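Local coordinates for protein enoyl-CoA hydratase subunit II (Geobacillus kaustophilus, PDB 2EJ5) that probably hydrates enoyl-CoA thioesters as a member of the crotonase family, perhaps in phenylacetic acid breakdown, at residues A[183-186]-A[187-191]; A[190-193]-A[194-198]. All blocks are in the same frame, centred on the assembly; numbering follows the deposited sequence.

Overall arrangement
Both contacts lie on the single helix 185-197, which packs across one face of the six-stranded sheet in the crotonase-like fold. Interaction 1 covers the first turns, interaction 2 the last, and their centres are about 11 Å apart. They overlap at Lys190 and Gln191. Each has a buried apolar side turned to the sheet and a polar side that is largely exposed. In interaction 1 the buried pair is Trp185 with Val189, and the surface is rich in acidic groups. In interaction 2 the buried pair is Phe192 with Leu196, and the surface carries both signs of charge. Interaction 2 also reaches a second subunit, whereas no other chain of the assembly touches 183-191.

Interaction 1. Residues A[183-186]-A[187-191]; sequences SDWE and EEVKQ
Asp184, Trp185 and Glu186 each offer a backbone carbonyl to the amide four residues on. Glu188 N donates a hydrogen bond to Asp184 O at 2.9 Å. Val189 N reaches Trp185 O at 3.1 Å. The bond from Lys190 N to Glu186 O is also 3.1 Å. A water accepts from Glu187 N and donates to Ser183 O, linking the backbone at these two positions. On the buried side, CG2 of Val189 sits over one face of the Trp185 six-membered ring, 3.5 Å from its centroid, in a CH-pi contact. The indole stands there because its CG is anti to the backbone N (chi1 178°). This is the side that packs on the sheet of the crotonase-like fold: Trp185 touches Ser122 and Ile180, and Val189 touches Leu120 and Trp15. Beside this pair, CG of Glu188 lies 3.9 Å from CB of Asp184. Their carboxylates come near each other without touching, with Asp184 OD2 and Glu188 OE2 4.4 Å apart. Such like charges would probably disfavour one another.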
ATOM      1  N   SER A 183      -7.180  -9.709 -31.100  1.00 28.34           N
ATOM      2  CA  SER A 183      -6.506 -10.521 -32.128  1.00 28.69           C
ATOM      3  C   SER A 183      -5.179 -11.123 -31.636  1.00 28.58           C
ATOM      4  O   SER A 183      -4.727 -12.144 -32.156  1.00 29.07           O
ATOM      5  CB  SER A 183      -6.260  -9.683 -33.384  1.00 29.18           C
ATOM      6  OG  SER A 183      -5.428  -8.596 -33.077  1.00 28.51           O
ATOM      7  N   ASP A 184      -4.568 -10.471 -30.641  1.00 27.55           N
ATOM      8  CA  ASP A 184      -3.220 -10.790 -30.125  1.00 26.47           C
ATOM      9  C   ASP A 184      -3.255 -11.724 -28.913  1.00 25.43           C
ATOM     10  O   ASP A 184      -2.224 -12.172 -28.426  1.00 24.27           O
ATOM     11  CB  ASP A 184      -2.529  -9.504 -29.699  1.00 26.04           C
ATOM     12  CG  ASP A 184      -2.129  -8.638 -30.884  1.00 27.76           C
ATOM     13  OD1 ASP A 184      -2.261  -9.111 -32.038  1.00 27.79           O
ATOM     14  OD2 ASP A 184      -1.680  -7.499 -30.654  1.00 29.72           O
ATOM     15  N   TRP A 185      -4.459 -12.003 -28.449  1.00 24.35           N
ATOM     16  CA  TRP A 185      -4.682 -12.613 -27.157  1.00 23.42           C
ATOM     17  C   TRP A 185      -3.946 -13.933 -26.977  1.00 23.62           C
ATOM     18  O   TRP A 185      -3.090 -14.045 -26.085  1.00 22.49           O
ATOM     19  CB  TRP A 185      -6.185 -12.806 -26.931  1.00 24.10           C
ATOM     20  CG  TRP A 185      -6.501 -13.479 -25.621  1.00 23.70           C
ATOM     21  CD1 TRP A 185      -7.058 -14.728 -25.427  1.00 24.49           C
ATOM     22  CD2 TRP A 185      -6.251 -12.941 -24.313  1.00 24.33           C
ATOM     23  NE1 TRP A 185      -7.177 -14.989 -24.067  1.00 23.69           N
ATOM     24  CE2 TRP A 185      -6.681 -13.911 -23.369  1.00 23.88           C
ATOM     25  CE3 TRP A 185      -5.720 -11.725 -23.847  1.00 22.98           C
ATOM     26  CZ2 TRP A 185      -6.601 -13.692 -21.998  1.00 23.44           C
ATOM     27  CZ3 TRP A 185      -5.620 -11.527 -22.478  1.00 23.64           C
ATOM     28  CH2 TRP A 185      -6.070 -12.498 -21.576  1.00 22.14           C
ATOM     29  N   GLU A 186      -4.251 -14.934 -27.818  1.00 22.30           N
ATOM     30  CA  GLU A 186      -3.690 -16.267 -27.571  1.00 23.57           C
ATOM     31  C   GLU A 186      -2.146 -16.246 -27.602  1.00 22.20           C
ATOM     32  O   GLU A 186      -1.485 -16.881 -26.782  1.00 20.66           O
ATOM     33  CB  GLU A 186      -4.248 -17.341 -28.536  1.00 25.15           C
ATOM     34  CG  GLU A 186      -5.775 -17.397 -28.700  1.00 31.57           C
ATOM     35  CD  GLU A 186      -6.510 -18.087 -27.531  1.00 39.19           C
ATOM     36  OE1 GLU A 186      -5.846 -18.701 -26.656  1.00 44.41           O
ATOM     37  OE2 GLU A 186      -7.769 -18.022 -27.498  1.00 42.20           O
ATOM     38  N   GLU A 187      -1.570 -15.497 -28.544  1.00 22.28           N
ATOM     39  CA  GLU A 187      -0.115 -15.499 -28.699  1.00 20.73           C
ATOM     40  C   GLU A 187       0.579 -14.732 -27.582  1.00 20.00           C
ATOM     41  O   GLU A 187       1.613 -15.173 -27.088  1.00 20.20           O
ATOM     42  CB  GLU A 187       0.329 -14.942 -30.067  1.00 20.82           C
ATOM     43  CG  GLU A 187       1.849 -14.903 -30.237  1.00 19.61           C
ATOM     44  CD  GLU A 187       2.492 -16.271 -30.424  1.00 23.85           C
ATOM     45  OE1 GLU A 187       1.782 -17.290 -30.600  1.00 27.85           O
ATOM     46  OE2 GLU A 187       3.734 -16.334 -30.395  1.00 25.84           O
ATOM     47  N   GLU A 188       0.035 -13.593 -27.188  1.00 19.72           N
ATOM     48  CA  GLU A 188       0.701 -12.803 -26.132  1.00 20.73           C
ATOM     49  C   GLU A 188       0.657 -13.476 -24.776  1.00 19.66           C
ATOM     50  O   GLU A 188       1.631 -13.381 -24.005  1.00 20.05           O
ATOM     51  CB  GLU A 188       0.109 -11.414 -26.019  1.00 20.96           C
ATOM     52  CG  GLU A 188       0.305 -10.612 -27.244  1.00 27.29           C
ATOM     53  CD  GLU A 188       1.443  -9.655 -27.119  1.00 36.47           C
ATOM     54  OE1 GLU A 188       2.530 -10.037 -26.583  1.00 38.66           O
ATOM     55  OE2 GLU A 188       1.229  -8.503 -27.568  1.00 42.08           O
ATOM     56  N   VAL A 189      -0.481 -14.113 -24.466  1.00 18.59           N
ATOM     57  CA  VAL A 189      -0.587 -14.936 -23.268  1.00 18.99           C
ATOM     58  C   VAL A 189       0.444 -16.069 -23.289  1.00 19.24           C
ATOM     59  O   VAL A 189       1.209 -16.233 -22.337  1.00 18.76           O
ATOM     60  CB  VAL A 189      -2.033 -15.501 -23.068  1.00 19.20           C
ATOM     61  CG1 VAL A 189      -2.065 -16.494 -21.949  1.00 18.49           C
ATOM     62  CG2 VAL A 189      -3.008 -14.355 -22.811  1.00 15.16           C
ATOM     63  N   LYS A 190       0.474 -16.858 -24.365  1.00 19.33           N
ATOM     64  CA  LYS A 190       1.476 -17.917 -24.422  1.00 19.65           C
ATOM     65  C   LYS A 190       2.906 -17.401 -24.307  1.00 18.30           C
ATOM     66  O   LYS A 190       3.695 -17.999 -23.614  1.00 19.01           O
ATOM     67  CB  LYS A 190       1.281 -18.928 -25.592  1.00 20.59           C
ATOM     68  CG  LYS A 190       1.678 -18.520 -26.960  1.00 24.43           C
ATOM     69  CD  LYS A 190       1.746 -19.755 -27.957  1.00 21.09           C
ATOM     70  CE  LYS A 190       3.088 -20.487 -27.941  1.00 26.72           C
ATOM     71  NZ  LYS A 190       3.193 -21.443 -29.104  1.00 27.02           N
ATOM     72  N   GLN A 191       3.244 -16.295 -24.957  1.00 18.13           N
ATOM     73  CA  GLN A 191       4.627 -15.815 -24.884  1.00 18.86           C
ATOM     74  C   GLN A 191       4.998 -15.343 -23.453  1.00 18.23           C
ATOM     75  O   GLN A 191       6.124 -15.539 -23.000  1.00 17.32           O
ATOM     76  CB  GLN A 191       4.849 -14.654 -25.875  1.00 19.37           C
ATOM     77  CG  GLN A 191       4.718 -15.049 -27.370  1.00 18.52           C
ATOM     78  CD  GLN A 191       5.289 -13.975 -28.293  1.00 21.65           C
ATOM     79  OE1 GLN A 191       5.142 -14.047 -29.529  1.00 24.71           O
ATOM     80  NE2 GLN A 191       5.940 -12.973 -27.703  1.00 21.49           N
TER
HETATM   81  O   HOH W   1      -3.010 -14.594 -30.927  1.00 24.68           O

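Interaction 2. Residues A[190-193]-A[194-198]; sequences KQFA and ERLSA
Lys190 and Glu194 run side by side and point the same way, one turn apart at the flank of the helix, beside strand 13-18 of the sheet in this crotonase-like fold. The lysine CE lies 3.8 Å from Glu194 OE2, while NZ stays 4.4 Å from that oxygen, beyond a salt bridge. Any attraction between the charges is therefore probably modest. Glu194 N donates a hydrogen bond to Lys190 O at 2.9 Å. Gln191 contributes through its backbone: its O accepts from Arg195 N at 2.8 Å. CB of Arg195 is 3.1 Å from Gln191 O, and the rest of that arginine extends toward a second subunit, where it packs on Leu161 and forms a long, weak ion pair with Glu163. Phe192 lies on the buried side. A chi1 of -171° swings the ring away from the backbone N and brings CE2 within 3.6 Å of Leu196 CD1, and the two side chains meet at a slant. The Phe192 ring also makes an edge-to-face contact with Phe118, while Leu196 packs on Val98 and on Val160 of the second subunit. Ala193 faces the sheet at Val13 and Val52. Its O accepts from Ser197 N at 2.8 Å. The Ser197 hydroxyl turns back along the helix, and OG donates to Glu194 O at 2.9 Å, with a C=O...OG angle of 113°.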
ATOM      1  N   LYS A 190       0.474 -16.858 -24.365  1.00 19.33           N
ATOM      2  CA  LYS A 190       1.476 -17.917 -24.422  1.00 19.65           C
ATOM      3  C   LYS A 190       2.906 -17.401 -24.307  1.00 18.30           C
ATOM      4  O   LYS A 190       3.695 -17.999 -23.614  1.00 19.01           O
ATOM      5  CB  LYS A 190       1.281 -18.928 -25.592  1.00 20.59           C
ATOM      6  CG  LYS A 190       1.678 -18.520 -26.960  1.00 24.43           C
ATOM      7  CD  LYS A 190       1.746 -19.755 -27.957  1.00 21.09           C
ATOM      8  CE  LYS A 190       3.088 -20.487 -27.941  1.00 26.72           C
ATOM      9  NZ  LYS A 190       3.193 -21.443 -29.104  1.00 27.02           N
ATOM     10  N   GLN A 191       3.244 -16.295 -24.957  1.00 18.13           N
ATOM     11  CA  GLN A 191       4.627 -15.815 -24.884  1.00 18.86           C
ATOM     12  C   GLN A 191       4.998 -15.343 -23.453  1.00 18.23           C
ATOM     13  O   GLN A 191       6.124 -15.539 -23.000  1.00 17.32           O
ATOM     14  CB  GLN A 191       4.849 -14.654 -25.875  1.00 19.37           C
ATOM     15  CG  GLN A 191       4.718 -15.049 -27.370  1.00 18.52           C
ATOM     16  CD  GLN A 191       5.289 -13.975 -28.293  1.00 21.65           C
ATOM     17  OE1 GLN A 191       5.142 -14.047 -29.529  1.00 24.71           O
ATOM     18  NE2 GLN A 191       5.940 -12.973 -27.703  1.00 21.49           N
ATOM     19  N   PHE A 192       4.041 -14.711 -22.763  1.00 18.18           N
ATOM     20  CA  PHE A 192       4.276 -14.228 -21.377  1.00 18.38           C
ATOM     21  C   PHE A 192       4.505 -15.428 -20.456  1.00 18.13           C
ATOM     22  O   PHE A 192       5.466 -15.461 -19.698  1.00 17.12           O
ATOM     23  CB  PHE A 192       3.078 -13.358 -20.909  1.00 18.59           C
ATOM     24  CG  PHE A 192       3.319 -12.636 -19.594  1.00 20.21           C
ATOM     25  CD1 PHE A 192       3.996 -11.425 -19.571  1.00 22.86           C
ATOM     26  CD2 PHE A 192       2.843 -13.167 -18.394  1.00 18.34           C
ATOM     27  CE1 PHE A 192       4.216 -10.752 -18.362  1.00 26.63           C
ATOM     28  CE2 PHE A 192       3.068 -12.515 -17.168  1.00 21.65           C
ATOM     29  CZ  PHE A 192       3.748 -11.309 -17.153  1.00 22.77           C
ATOM     30  N   ALA A 193       3.628 -16.434 -20.548  1.00 17.85           N
ATOM     31  CA  ALA A 193       3.785 -17.654 -19.766  1.00 17.53           C
ATOM     32  C   ALA A 193       5.073 -18.408 -20.104  1.00 18.27           C
ATOM     33  O   ALA A 193       5.788 -18.849 -19.205  1.00 18.61           O
ATOM     34  CB  ALA A 193       2.559 -18.564 -19.908  1.00 16.94           C
ATOM     35  N   GLU A 194       5.413 -18.521 -21.389  1.00 18.18           N
ATOM     36  CA  GLU A 194       6.649 -19.201 -21.717  1.00 18.36           C
ATOM     37  C   GLU A 194       7.829 -18.414 -21.270  1.00 17.53           C
ATOM     38  O   GLU A 194       8.774 -18.980 -20.771  1.00 17.53           O
ATOM     39  CB  GLU A 194       6.709 -19.577 -23.198  1.00 20.09           C
ATOM     40  CG  GLU A 194       5.554 -20.567 -23.506  1.00 23.09           C
ATOM     41  CD  GLU A 194       5.580 -21.129 -24.911  1.00 29.68           C
ATOM     42  OE1 GLU A 194       6.240 -20.517 -25.799  1.00 28.84           O
ATOM     43  OE2 GLU A 194       4.898 -22.167 -25.105  1.00 28.89           O
ATOM     44  N   ARG A 195       7.745 -17.094 -21.357  1.00 17.86           N
ATOM     45  CA  ARG A 195       8.832 -16.271 -20.866  1.00 18.12           C
ATOM     46  C   ARG A 195       9.082 -16.498 -19.366  1.00 17.43           C
ATOM     47  O   ARG A 195      10.222 -16.614 -18.956  1.00 16.56           O
ATOM     48  CB  ARG A 195       8.557 -14.802 -21.165  1.00 18.62           C
ATOM     49  CG  ARG A 195       9.333 -13.883 -20.306  1.00 22.90           C
ATOM     50  CD  ARG A 195       8.976 -12.428 -20.582  1.00 29.68           C
ATOM     51  NE  ARG A 195       9.944 -11.549 -19.923  1.00 30.18           N
ATOM     52  CZ  ARG A 195       9.752 -10.251 -19.691  1.00 33.22           C
ATOM     53  NH1 ARG A 195       8.612  -9.658 -20.056  1.00 36.79           N
ATOM     54  NH2 ARG A 195      10.700  -9.548 -19.089  1.00 31.98           N
ATOM     55  N   LEU A 196       8.020 -16.575 -18.551  1.00 16.20           N
ATOM     56  CA  LEU A 196       8.183 -16.888 -17.111  1.00 16.40           C
ATOM     57  C   LEU A 196       8.691 -18.308 -16.889  1.00 16.85           C
ATOM     58  O   LEU A 196       9.553 -18.547 -16.016  1.00 16.24           O
ATOM     59  CB  LEU A 196       6.853 -16.742 -16.392  1.00 15.57           C
ATOM     60  CG  LEU A 196       6.411 -15.294 -16.128  1.00 19.44           C
ATOM     61  CD1 LEU A 196       4.929 -15.281 -15.827  1.00 20.04           C
ATOM     62  CD2 LEU A 196       7.193 -14.784 -14.927  1.00 17.41           C
ATOM     63  N   SER A 197       8.176 -19.245 -17.705  1.00 16.60           N
ATOM     64  CA  SER A 197       8.547 -20.669 -17.556  1.00 18.10           C
ATOM     65  C   SER A 197      10.036 -20.934 -17.849  1.00 18.85           C
ATOM     66  O   SER A 197      10.579 -22.007 -17.509  1.00 19.34           O
ATOM     67  CB  SER A 197       7.618 -21.559 -18.392  1.00 17.68           C
ATOM     68  OG  SER A 197       8.088 -21.640 -19.734  1.00 21.66           O
ATOM     69  N   ALA A 198      10.700 -19.930 -18.444  1.00 18.69           N
ATOM     70  CA  ALA A 198      12.121 -20.002 -18.748  1.00 18.88           C
ATOM     71  C   ALA A 198      13.015 -19.354 -17.693  1.00 19.12           C
ATOM     72  O   ALA A 198      14.239 -19.467 -17.756  1.00 17.83           O
ATOM     73  CB  ALA A 198      12.405 -19.356 -20.139  1.00 20.48           C
TER